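Local coordinates for protein L-threonine-O-3-phosphate decarboxylase (Porphyromonas gingivalis, PDB 3FKD) that probably decarboxylates L-threonine O-3-phosphate with pyridoxal 5'-phosphate as cofactor, as a member of the class I and II aminotransferase family, at residues A[61-66]-A[178-183]; A[153-158]-A[184-189]. One frame throughout, in Å; residues are numbered along the deposited sequence.

Interaction 1. Residues A[61-66]-A[178-183]; sequences KRNSVD and IRPADI
Asn-63 turns CG beside its backbone N (chi1 -68°), which sets its CB and carboxamide obliquely across the CB-CG side of the Pro-180 ring, while Val-65, with CG1 anti to its N (chi1 167°), carries both methyls to the second segment. The motif behind this is a Schellman ending of helix 53-62: Ser-64, at positive phi, is the C-prime residue, and Val-65 N returns to the carbonyl of Ala-60. The chain thereby swings Val-65 onto the 3-10 turn 180-182, in the loop that leads from strand 162-166 to strand 189-194 of the aminotransferase-type large domain. Asn-63 CG lies 3.6 Å from Pro-180 CG, and its ND2 is 3.7 Å from the same ring carbon; the meeting is van der Waals and involves no polar group of the proline. Val-65 CG2 packs 4.0 Å from Pro-180 CB, beside the carbonyl of that residue. At the margin, Ser-64 CB comes 4.3 Å from Ala-181 CB. Pro-180 is backed by Met-191 and Tyr-193 of strand 189-194, and Asn-63 also touches Tyr-208 of strand 207-210, which places the contact against these two strands, near the 70-73 edge of the sheet. The turn has its own polar bracing: Asp-182 OD2 accepts a hydrogen bond from Arg-179 N at 2.8 Å, on its anti side and 34° out of the carboxylate plane, and is also salt-bridged to Arg-148. Beyond the proline, Ile-183 completes the apolar patch, meeting Val-65 tip to tip, with its CD1 3.8 Å from Val-65 CG1.

Interaction 2. Residues A[153-158]-A[184-189]; sequences RLLNDH and KGRKNL
Leu-155, in the last turn of helix 148-157, points its side chain at the 184-189 loop, its CG 3.7 Å from Arg-186 CD. This joins a helix to the connection that enters strand 189-194 in the seven-stranded sheet of the aminotransferase-type large domain. The leucine and the arginine cross at about a right angle, so that the aliphatic part of Arg-186 lies against the branch point of Leu-155. Leu-155 CD1 reaches further along the loop, 4.2 Å from Leu-189 CB, and Phe-163 of strand 162-166 also touches the leucine. Next along the helix, Asn-156 brings its amide to the edge of the Arg-186 guanidinium, with the two planes 50° apart. Its ND2 and Arg-186 NH2 are both donors, 3.3 Å apart, so this is a contact without a bond; Arg-186 NE instead hydrogen-bonds the carbonyl O of Asp-182. The helix gives way at His-158, whose ring meets that of Phe-127. Here the buried Asn-188 spans the helix end: with CG between its backbone N and carbonyl carbon (chi1 73°), its amide nitrogen reaches Leu-155 O in the last helical turn and His-158 O just beyond it, with a further weak bond to Thr-161 O. The two bonds across the contact are also weak and bent, ND2 of Asn-188 lying 2.8 Å from Leu-155 O and 3.3 Å from His-158 O.

In the fold
Both contacts use successive parts of the one connection between strands 162-166 and 189-194: residues 178-183 pack against the end of helix 53-62 in interaction 1, and residues 184-189 against the end of helix 148-157 in interaction 2. Each is partly buried, with a single exposed residue, Ser-64 or Asn-156, at its margin. The first is held across its interface by van der Waals contacts, an Asn carboxamide among them, whereas the second pairs leucine packing with weak amide-to-carbonyl bonds at a helix end. Their centres are 15 Å apart, yet they touch: Lys-184 NZ probably hydrogen-bonds Ser-64 O at 2.6 Å, and Leu-189 CD2 packs 3.6 Å from Asp-182 CB.

Interaction 1. Residues A[61-66]-A[178-183]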
loop_
_atom_site.group_PDB
_atom_site.type_symbol
_atom_site.label_atom_id
_atom_site.label_comp_id
_atom_site.label_asym_id
_atom_site.label_seq_id
_atom_site.Cartn_x
_atom_site.Cartn_y
_atom_site.Cartn_z
ATOM N N LYS A 61 8.962 -17.794 11.990
ATOM C CA LYS A 61 9.462 -18.464 13.177
ATOM C C LYS A 61 8.453 -18.441 14.300
ATOM O O LYS A 61 8.248 -19.437 15.005
ATOM C CB LYS A 61 10.755 -17.795 13.641
ATOM C CG LYS A 61 11.537 -18.609 14.648
ATOM C CD LYS A 61 12.895 -17.964 14.949
ATOM C CE LYS A 61 13.374 -18.299 16.365
ATOM N NZ LYS A 61 14.204 -17.197 16.952
ATOM N N ARG A 62 7.838 -17.281 14.483
ATOM C CA ARG A 62 6.857 -17.108 15.529
ATOM C C ARG A 62 5.647 -18.019 15.275
ATOM O O ARG A 62 5.052 -18.546 16.200
ATOM C CB ARG A 62 6.426 -15.640 15.574
ATOM C CG ARG A 62 5.332 -15.339 16.593
ATOM C CD ARG A 62 5.953 -15.078 17.979
ATOM N NE ARG A 62 4.926 -14.956 19.010
ATOM C CZ ARG A 62 4.830 -15.746 20.082
ATOM N NH1 ARG A 62 5.718 -16.716 20.283
ATOM N NH2 ARG A 62 3.847 -15.553 20.960
ATOM N N ASN A 63 5.290 -18.186 14.004
ATOM C CA ASN A 63 4.120 -18.944 13.611
ATOM C C ASN A 63 4.398 -20.408 13.275
ATOM O O ASN A 63 3.518 -21.098 12.749
ATOM C CB ASN A 63 3.420 -18.234 12.447
ATOM C CG ASN A 63 2.802 -16.896 12.865
ATOM O OD1 ASN A 63 2.833 -15.915 12.113
ATOM N ND2 ASN A 63 2.236 -16.858 14.067
ATOM N N SER A 64 5.616 -20.871 13.581
ATOM C CA SER A 64 6.038 -22.237 13.282
ATOM C C SER A 64 5.916 -22.613 11.807
ATOM O O SER A 64 5.610 -23.759 11.497
ATOM C CB SER A 64 5.209 -23.242 14.079
ATOM O OG SER A 64 5.752 -23.486 15.356
ATOM N N VAL A 65 6.177 -21.669 10.908
ATOM C CA VAL A 65 5.950 -21.893 9.494
ATOM C C VAL A 65 7.230 -21.582 8.757
ATOM O O VAL A 65 8.119 -20.950 9.309
ATOM C CB VAL A 65 4.781 -21.022 8.966
ATOM C CG1 VAL A 65 4.753 -21.024 7.467
ATOM C CG2 VAL A 65 3.467 -21.560 9.481
ATOM N N ASP A 66 7.350 -22.047 7.523
ATOM C CA ASP A 66 8.540 -21.740 6.742
ATOM C C ASP A 66 8.571 -20.299 6.257
ATOM O O ASP A 66 7.539 -19.656 6.071
ATOM C CB ASP A 66 8.675 -22.701 5.558
ATOM C CG ASP A 66 8.761 -24.169 6.003
ATOM O OD1 ASP A 66 8.932 -24.423 7.220
ATOM O OD2 ASP A 66 8.668 -25.067 5.136
ATOM N N ILE A 178 -8.206 -21.998 14.286
ATOM C CA ILE A 178 -7.261 -22.411 13.283
ATOM C C ILE A 178 -6.049 -21.472 13.410
ATOM O O ILE A 178 -6.196 -20.288 13.714
ATOM C CB ILE A 178 -7.893 -22.312 11.867
ATOM C CG1 ILE A 178 -8.888 -23.445 11.639
ATOM C CG2 ILE A 178 -6.816 -22.321 10.786
ATOM C CD1 ILE A 178 -8.240 -24.765 11.214
ATOM N N ARG A 179 -4.852 -22.003 13.204
ATOM C CA ARG A 179 -3.645 -21.194 13.349
ATOM C C ARG A 179 -2.708 -21.457 12.183
ATOM O O ARG A 179 -2.961 -22.369 11.395
ATOM C CB ARG A 179 -2.979 -21.456 14.698
ATOM C CG ARG A 179 -2.995 -22.880 15.136
ATOM C CD ARG A 179 -3.115 -23.014 16.667
ATOM N NE ARG A 179 -3.206 -24.430 17.039
ATOM C CZ ARG A 179 -4.230 -24.984 17.672
ATOM N NH1 ARG A 179 -5.254 -24.245 18.056
ATOM N NH2 ARG A 179 -4.217 -26.277 17.943
ATOM N N PRO A 180 -1.637 -20.651 12.046
ATOM C CA PRO A 180 -0.801 -20.726 10.824
ATOM C C PRO A 180 -0.252 -22.135 10.528
ATOM O O PRO A 180 -0.156 -22.558 9.364
ATOM C CB PRO A 180 0.342 -19.746 11.111
ATOM C CG PRO A 180 -0.209 -18.800 12.128
ATOM C CD PRO A 180 -1.188 -19.594 12.970
ATOM N N ALA A 181 0.073 -22.864 11.589
ATOM C CA ALA A 181 0.672 -24.195 11.443
ATOM C C ALA A 181 -0.314 -25.274 10.937
ATOM O O ALA A 181 0.055 -26.430 10.761
ATOM C CB ALA A 181 1.366 -24.624 12.767
ATOM N N ASP A 182 -1.566 -24.883 10.703
ATOM C CA ASP A 182 -2.516 -25.759 10.013
ATOM C C ASP A 182 -2.292 -25.943 8.503
ATOM O O ASP A 182 -2.826 -26.881 7.933
ATOM C CB ASP A 182 -3.954 -25.332 10.291
ATOM C CG ASP A 182 -4.344 -25.529 11.752
ATOM O OD1 ASP A 182 -3.964 -26.580 12.318
ATOM O OD2 ASP A 182 -4.999 -24.629 12.340
ATOM N N ILE A 183 -1.495 -25.083 7.859
ATOM C CA ILE A 183 -1.243 -25.223 6.424
ATOM C C ILE A 183 -0.507 -26.516 6.119
ATOM O O ILE A 183 -0.403 -26.931 4.974
ATOM C CB ILE A 183 -0.399 -24.065 5.863
ATOM C CG1 ILE A 183 0.956 -24.013 6.570
ATOM C CG2 ILE A 183 -1.119 -22.738 6.016
ATOM C CD1 ILE A 183 1.964 -23.052 5.929
#

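Interaction 2. Residues A[153-158]-A[184-189]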
loop_
_atom_site.group_PDB
_atom_site.type_symbol
_atom_site.label_atom_id
_atom_site.label_comp_id
_atom_site.label_asym_id
_atom_site.label_seq_id
_atom_site.Cartn_x
_atom_site.Cartn_y
_atom_site.Cartn_z
ATOM N N ARG A 153 -13.116 -30.065 9.034
ATOM C CA ARG A 153 -13.751 -31.073 8.206
ATOM C C ARG A 153 -14.063 -30.509 6.836
ATOM O O ARG A 153 -14.053 -31.246 5.859
ATOM C CB ARG A 153 -14.957 -31.743 8.877
ATOM C CG ARG A 153 -16.284 -30.966 8.912
ATOM C CD ARG A 153 -17.022 -31.366 10.194
ATOM N NE ARG A 153 -16.026 -31.876 11.146
ATOM C CZ ARG A 153 -16.106 -33.043 11.785
ATOM N NH1 ARG A 153 -17.176 -33.820 11.626
ATOM N NH2 ARG A 153 -15.127 -33.419 12.599
ATOM N N LEU A 154 -14.286 -29.198 6.750
ATOM C CA LEU A 154 -14.413 -28.544 5.444
ATOM C C LEU A 154 -13.118 -28.637 4.593
ATOM O O LEU A 154 -13.157 -28.924 3.392
ATOM C CB LEU A 154 -14.770 -27.072 5.623
ATOM C CG LEU A 154 -16.008 -26.662 6.383
ATOM C CD1 LEU A 154 -15.791 -25.295 6.971
ATOM C CD2 LEU A 154 -17.191 -26.662 5.429
ATOM N N LEU A 155 -11.986 -28.335 5.218
ATOM C CA LEU A 155 -10.695 -28.429 4.570
ATOM C C LEU A 155 -10.513 -29.835 4.065
ATOM O O LEU A 155 -10.075 -30.057 2.942
ATOM C CB LEU A 155 -9.569 -28.101 5.565
ATOM C CG LEU A 155 -9.150 -26.649 5.864
ATOM C CD1 LEU A 155 -9.598 -25.690 4.783
ATOM C CD2 LEU A 155 -9.659 -26.194 7.179
ATOM N N ASN A 156 -10.857 -30.790 4.917
ATOM C CA ASN A 156 -10.715 -32.202 4.595
ATOM C C ASN A 156 -11.732 -32.729 3.574
ATOM O O ASN A 156 -11.370 -33.506 2.685
ATOM C CB ASN A 156 -10.748 -33.030 5.871
ATOM C CG ASN A 156 -9.553 -32.742 6.779
ATOM O OD1 ASN A 156 -9.689 -32.684 8.001
ATOM N ND2 ASN A 156 -8.376 -32.549 6.176
ATOM N N ASP A 157 -12.987 -32.294 3.688
ATOM C CA ASP A 157 -14.056 -32.782 2.814
ATOM C C ASP A 157 -13.986 -32.204 1.424
ATOM O O ASP A 157 -14.415 -32.856 0.479
ATOM C CB ASP A 157 -15.456 -32.530 3.410
ATOM C CG ASP A 157 -15.673 -33.278 4.702
ATOM O OD1 ASP A 157 -15.142 -34.411 4.808
ATOM O OD2 ASP A 157 -16.351 -32.730 5.610
ATOM N N HIS A 158 -13.450 -30.990 1.296
ATOM C CA HIS A 158 -13.339 -30.335 -0.020
ATOM C C HIS A 158 -11.913 -29.897 -0.430
ATOM O O HIS A 158 -11.607 -28.707 -0.488
ATOM C CB HIS A 158 -14.292 -29.142 -0.097
ATOM C CG HIS A 158 -15.659 -29.428 0.430
ATOM N ND1 HIS A 158 -16.081 -29.001 1.670
ATOM C CD2 HIS A 158 -16.705 -30.094 -0.118
ATOM C CE1 HIS A 158 -17.331 -29.391 1.865
ATOM N NE2 HIS A 158 -17.732 -30.057 0.794
ATOM N N LYS A 184 0.002 -27.146 7.172
ATOM C CA LYS A 184 0.924 -28.270 7.031
ATOM C C LYS A 184 0.239 -29.578 6.644
ATOM O O LYS A 184 -0.594 -30.096 7.396
ATOM C CB LYS A 184 1.735 -28.451 8.309
ATOM C CG LYS A 184 2.583 -27.247 8.638
ATOM C CD LYS A 184 3.540 -27.522 9.800
ATOM C CE LYS A 184 4.471 -26.364 9.980
ATOM N NZ LYS A 184 4.786 -26.191 11.412
ATOM N N GLY A 185 0.617 -30.105 5.475
ATOM C CA GLY A 185 0.040 -31.324 4.950
ATOM C C GLY A 185 -1.361 -31.036 4.469
ATOM O O GLY A 185 -2.246 -31.886 4.504
ATOM N N ARG A 186 -1.555 -29.803 4.018
ATOM C CA ARG A 186 -2.863 -29.289 3.652
ATOM C C ARG A 186 -2.577 -28.191 2.661
ATOM O O ARG A 186 -1.806 -27.276 2.935
ATOM C CB ARG A 186 -3.568 -28.717 4.880
ATOM C CG ARG A 186 -5.061 -28.669 4.750
ATOM C CD ARG A 186 -5.702 -27.959 5.961
ATOM N NE ARG A 186 -5.116 -28.372 7.227
ATOM C CZ ARG A 186 -5.516 -29.427 7.911
ATOM N NH1 ARG A 186 -4.925 -29.734 9.049
ATOM N NH2 ARG A 186 -6.496 -30.178 7.446
ATOM N N LYS A 187 -3.191 -28.290 1.494
ATOM C CA LYS A 187 -2.891 -27.371 0.412
ATOM C C LYS A 187 -3.986 -26.359 0.185
ATOM O O LYS A 187 -3.754 -25.328 -0.440
ATOM C CB LYS A 187 -2.643 -28.152 -0.856
ATOM C CG LYS A 187 -1.219 -28.057 -1.262
ATOM C CD LYS A 187 -0.772 -26.623 -0.991
ATOM C CE LYS A 187 0.127 -26.078 -2.106
ATOM N NZ LYS A 187 -0.098 -24.614 -2.273
ATOM N N ASN A 188 -5.162 -26.661 0.732
ATOM C CA ASN A 188 -6.397 -25.929 0.471
ATOM C C ASN A 188 -6.783 -24.909 1.572
ATOM O O ASN A 188 -7.924 -24.439 1.637
ATOM C CB ASN A 188 -7.549 -26.931 0.242
ATOM C CG ASN A 188 -8.000 -27.603 1.531
ATOM O OD1 ASN A 188 -7.181 -27.990 2.373
ATOM N ND2 ASN A 188 -9.317 -27.714 1.708
ATOM N N LEU A 189 -5.808 -24.563 2.403
ATOM C CA LEU A 189 -5.964 -23.547 3.449
ATOM C C LEU A 189 -5.049 -22.327 3.226
ATOM O O LEU A 189 -3.851 -22.475 3.010
ATOM C CB LEU A 189 -5.685 -24.175 4.823
ATOM C CG LEU A 189 -5.699 -23.188 5.969
ATOM C CD1 LEU A 189 -7.051 -22.596 6.094
ATOM C CD2 LEU A 189 -5.279 -23.877 7.256
#